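Local atomic coordinates of YjeF-related protein (Enterococcus faecalis, PDB entry 2R3B), a protein that probably repairs damaged nicotinamide cofactors, dehydrating the S-form of NAD(P)HX at the expense of ADP, which is converted to AMP. Residues Gln34-Ser37 and Asp38-Lys41; Ala242-Leu245 and Ala246-Pro250. All coordinates share one frame; numbering follows the deposited sequence.

Contact 1: residues Gln34-Ser37 and Asp38-Lys41; sequences QRPS and DSYK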
# COMPACT_ATOMS: atom_id res chain seq x y z
N GLN B 34 17.58 11.38 24.36
CA GLN B 34 16.42 12.26 24.23
C GLN B 34 16.76 13.41 23.32
O GLN B 34 17.79 14.03 23.48
CB GLN B 34 16.01 12.82 25.59
CG GLN B 34 15.12 11.92 26.38
CD GLN B 34 14.55 12.64 27.62
OE1 GLN B 34 13.70 12.09 28.32
NE2 GLN B 34 15.03 13.86 27.90
N ARG B 35 15.90 13.72 22.36
CA ARG B 35 16.15 14.82 21.46
C ARG B 35 16.00 16.17 22.17
O ARG B 35 15.01 16.38 22.88
CB ARG B 35 15.16 14.79 20.30
CG ARG B 35 15.32 13.57 19.41
CD ARG B 35 14.41 13.62 18.19
NE ARG B 35 14.90 12.67 17.19
CZ ARG B 35 14.41 12.52 15.96
NH1 ARG B 35 13.41 13.27 15.53
NH2 ARG B 35 14.97 11.64 15.14
N PRO B 36 16.94 17.09 21.93
CA PRO B 36 16.81 18.44 22.49
C PRO B 36 15.59 19.17 21.97
O PRO B 36 15.26 19.07 20.79
CB PRO B 36 18.08 19.14 22.01
CG PRO B 36 19.03 18.06 21.70
CD PRO B 36 18.18 16.96 21.15
N SER B 37 14.94 19.94 22.82
CA SER B 37 13.73 20.65 22.41
C SER B 37 13.96 21.69 21.32
O SER B 37 13.01 22.08 20.64
CB SER B 37 13.09 21.31 23.62
OG SER B 37 14.02 22.21 24.19
N ASP B 38 15.20 22.12 21.12
CA ASP B 38 15.47 23.11 20.10
C ASP B 38 15.90 22.51 18.76
O ASP B 38 16.50 23.19 17.96
CB ASP B 38 16.52 24.11 20.60
CG ASP B 38 17.90 23.50 20.75
OD1 ASP B 38 18.00 22.27 21.02
OD2 ASP B 38 18.89 24.26 20.61
N SER B 39 15.56 21.25 18.50
CA SER B 39 16.05 20.52 17.32
C SER B 39 15.21 20.80 16.10
O SER B 39 14.03 21.05 16.22
CB SER B 39 15.97 19.02 17.57
OG SER B 39 16.54 18.66 18.81
N TYR B 40 15.82 20.70 14.91
CA TYR B 40 15.08 20.66 13.64
C TYR B 40 15.56 19.44 12.85
O TYR B 40 16.52 18.79 13.24
CB TYR B 40 15.30 21.94 12.83
CG TYR B 40 14.61 23.18 13.40
CD1 TYR B 40 13.21 23.30 13.35
CD2 TYR B 40 15.34 24.22 13.97
CE1 TYR B 40 12.56 24.42 13.85
CE2 TYR B 40 14.70 25.37 14.49
CZ TYR B 40 13.30 25.45 14.42
OH TYR B 40 12.62 26.56 14.92
N LYS B 41 14.90 19.14 11.74
CA LYS B 41 15.19 17.87 11.04
C LYS B 41 16.66 17.75 10.60
O LYS B 41 17.23 16.67 10.61
CB LYS B 41 14.23 17.61 9.89
CG LYS B 41 14.21 18.60 8.78
CD LYS B 41 13.17 18.20 7.76
CE LYS B 41 13.06 19.21 6.63
NZ LYS B 41 12.46 20.52 7.07
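P36 and S39 are the first and last residues of a type I beta turn, with S37 and D38 at its two corners. The backbone at these corners brings S39 back toward P36. The closing bond from S39 N to P36 O is weak: it spans 3.2 Å and bends to 133° at the hydrogen. S39 OG lies beside its own backbone N and anti to its carbonyl carbon (chi1 -49°), which turns the hydroxyl inward to the same carbonyl oxygen. The hydroxyl donates to it, but the modelled separation of 2.4 Å between S39 OG and P36 O is implausibly short, so the exact position of OG is doubtful. One carbonyl thus faces both the amide and the hydroxyl of the residue that ends the turn, and the hydroxyl may add to a backbone bond that is weak by itself, though its exact place stays uncertain. The proline ring flanks this site, with P36 CB 3.3 Å from D38 OD1. D38 reaches that position because its CG is tucked between its backbone N and carbonyl carbon (chi1 69°), so one carboxylate oxygen rests against the ring while the first side-chain bond of S37 points away. R35 sends its guanidinium outside the turn: NH1 bonds to P226 O of the second subunit, NH2 reaches Q247 OE1, and the group forms a cation-pi pair with F44. H208 of that subunit donates from NE2 to S39 O and stacks on the Y40 ring. The turn projects from the surface loop joining helix 25-31 to strand 46-50, where it meets the neighbouring subunit of the tetramer.

Contact 2: residues Ala242-Leu245 and Ala246-Pro250; sequences AGFL and AQFKP. With EDO (1,2-ethanediol), chain P.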
# COMPACT_ATOMS: atom_id res chain seq x y z
N ALA B 242 22.36 3.06 9.23
CA ALA B 242 22.45 4.39 8.59
C ALA B 242 21.69 5.48 9.37
O ALA B 242 22.20 6.57 9.60
CB ALA B 242 21.96 4.28 7.11
N GLY B 243 20.45 5.19 9.78
CA GLY B 243 19.64 6.12 10.57
C GLY B 243 20.26 6.42 11.94
O GLY B 243 20.17 7.54 12.43
N PHE B 244 20.88 5.42 12.57
CA PHE B 244 21.55 5.64 13.83
C PHE B 244 22.75 6.56 13.67
O PHE B 244 22.90 7.51 14.45
CB PHE B 244 21.95 4.33 14.49
CG PHE B 244 20.91 3.78 15.43
CD1 PHE B 244 19.58 3.69 15.02
CD2 PHE B 244 21.25 3.32 16.69
CE1 PHE B 244 18.59 3.21 15.89
CE2 PHE B 244 20.26 2.82 17.56
CZ PHE B 244 18.94 2.75 17.16
N LEU B 245 23.58 6.30 12.68
CA LEU B 245 24.78 7.13 12.44
C LEU B 245 24.40 8.57 12.06
O LEU B 245 25.16 9.51 12.27
CB LEU B 245 25.68 6.51 11.39
CG LEU B 245 26.43 5.27 11.87
CD1 LEU B 245 27.10 4.58 10.70
CD2 LEU B 245 27.47 5.63 12.96
N ALA B 246 23.20 8.74 11.52
CA ALA B 246 22.69 10.05 11.14
C ALA B 246 22.36 10.92 12.34
O ALA B 246 22.51 12.14 12.26
CB ALA B 246 21.45 9.91 10.25
N GLN B 247 21.99 10.29 13.46
CA GLN B 247 21.40 10.98 14.60
C GLN B 247 22.26 11.00 15.85
O GLN B 247 22.11 11.91 16.67
CB GLN B 247 20.16 10.21 15.04
CG GLN B 247 19.04 10.24 14.16
CD GLN B 247 18.00 9.34 14.72
OE1 GLN B 247 17.28 9.72 15.64
NE2 GLN B 247 17.91 8.12 14.17
N PHE B 248 23.08 9.97 16.05
CA PHE B 248 23.68 9.73 17.36
C PHE B 248 25.18 9.98 17.31
O PHE B 248 25.71 10.39 16.29
CB PHE B 248 23.31 8.33 17.84
CG PHE B 248 21.83 8.11 18.01
CD1 PHE B 248 21.07 8.99 18.74
CD2 PHE B 248 21.20 6.99 17.43
CE1 PHE B 248 19.72 8.80 18.90
CE2 PHE B 248 19.83 6.80 17.57
CZ PHE B 248 19.09 7.67 18.29
N LYS B 249 25.87 9.76 18.42
CA LYS B 249 27.28 10.11 18.50
C LYS B 249 28.09 9.32 17.50
O LYS B 249 27.81 8.16 17.22
CB LYS B 249 27.81 9.90 19.92
CG LYS B 249 27.17 10.89 20.90
CD LYS B 249 27.90 11.02 22.27
N PRO B 250 29.09 9.96 16.90
CA PRO B 250 29.90 9.31 15.87
C PRO B 250 30.93 8.32 16.41
O PRO B 250 32.11 8.45 16.12
CB PRO B 250 30.57 10.50 15.17
CG PRO B 250 30.66 11.54 16.24
CD PRO B 250 29.45 11.38 17.09
C1 EDO P . 35.46 7.12 13.08
O1 EDO P . 35.27 8.47 13.54
C2 EDO P . 35.63 6.15 14.25
O2 EDO P . 34.67 6.40 15.29
O HOH W 1 27.17 9.74 14.00
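A242 O receives the amide of A246 at 3.1 Å, A242 O to A246 N, in the i to i+4 pattern of an alpha helix. At G243 the carbonyl is approached by a side chain: Q247 NE2 donates to G243 O over 2.9 Å, with an N-H...O angle of 160°. The oxygen lies near the plane of the amide, yet the nitrogen stands well above the carbonyl plane of G243. Q247 CG lies anti to its carbonyl carbon (chi1 -70°), and this folds the chain back beside the helix. The amide is held at both ends, by G243 O and S70 O at NE2 and by R35 NH2 at OE1. F244 takes part through both backbone and ring. F244 O accepts F248 N at 2.9 Å, almost in line with the carbonyl, and F244 O also accepts Q247 N at 3.1 Å from above the carbonyl plane. Alongside, the two phenyl rings form a T-shaped pair, with the edge of F248 directed at the face of F244. Their centroids are 5.0 Å apart and their planes meet at 77°, and F248 CE2 sits 3.7 Å above the F244 plane, over its centre. L245 packs its side chain on W143 and I145 of strand 143-147, while a water donates to L245 O at 2.7 Å and to F248 O. Helix 252-269 packs on F244 through T254, A258 and L261, and A246 meets V47 and V114 of the sheet. Toward the end of helix 233-247, where the helical bonding weakens, paired amides, a side-chain amide and a water thus serve the late carbonyls, and a ring edge seated on a ring face holds the departing chain against the helix.

Overall arrangement
The two contacts are local ones far apart in the sequence, a turn and a helix end, with contrasting settings. Contact 1 is a surface turn, whose internal bonds both go to P36 O and whose side chains make little apolar contact with each other. Contact 2 lies deeper, nearer the centre of the chain, where an aromatic pair and helical bonds combine with packing on the central sheet. Their centres are 14 Å apart, and they touch directly: R35 NH2 lies 3.0 Å from Q247 OE1 in a probable hydrogen bond, linking the surface loop to the end of helix 233-247. Both also meet the second subunit, whose Y274 packs on R35, Q247 and F248.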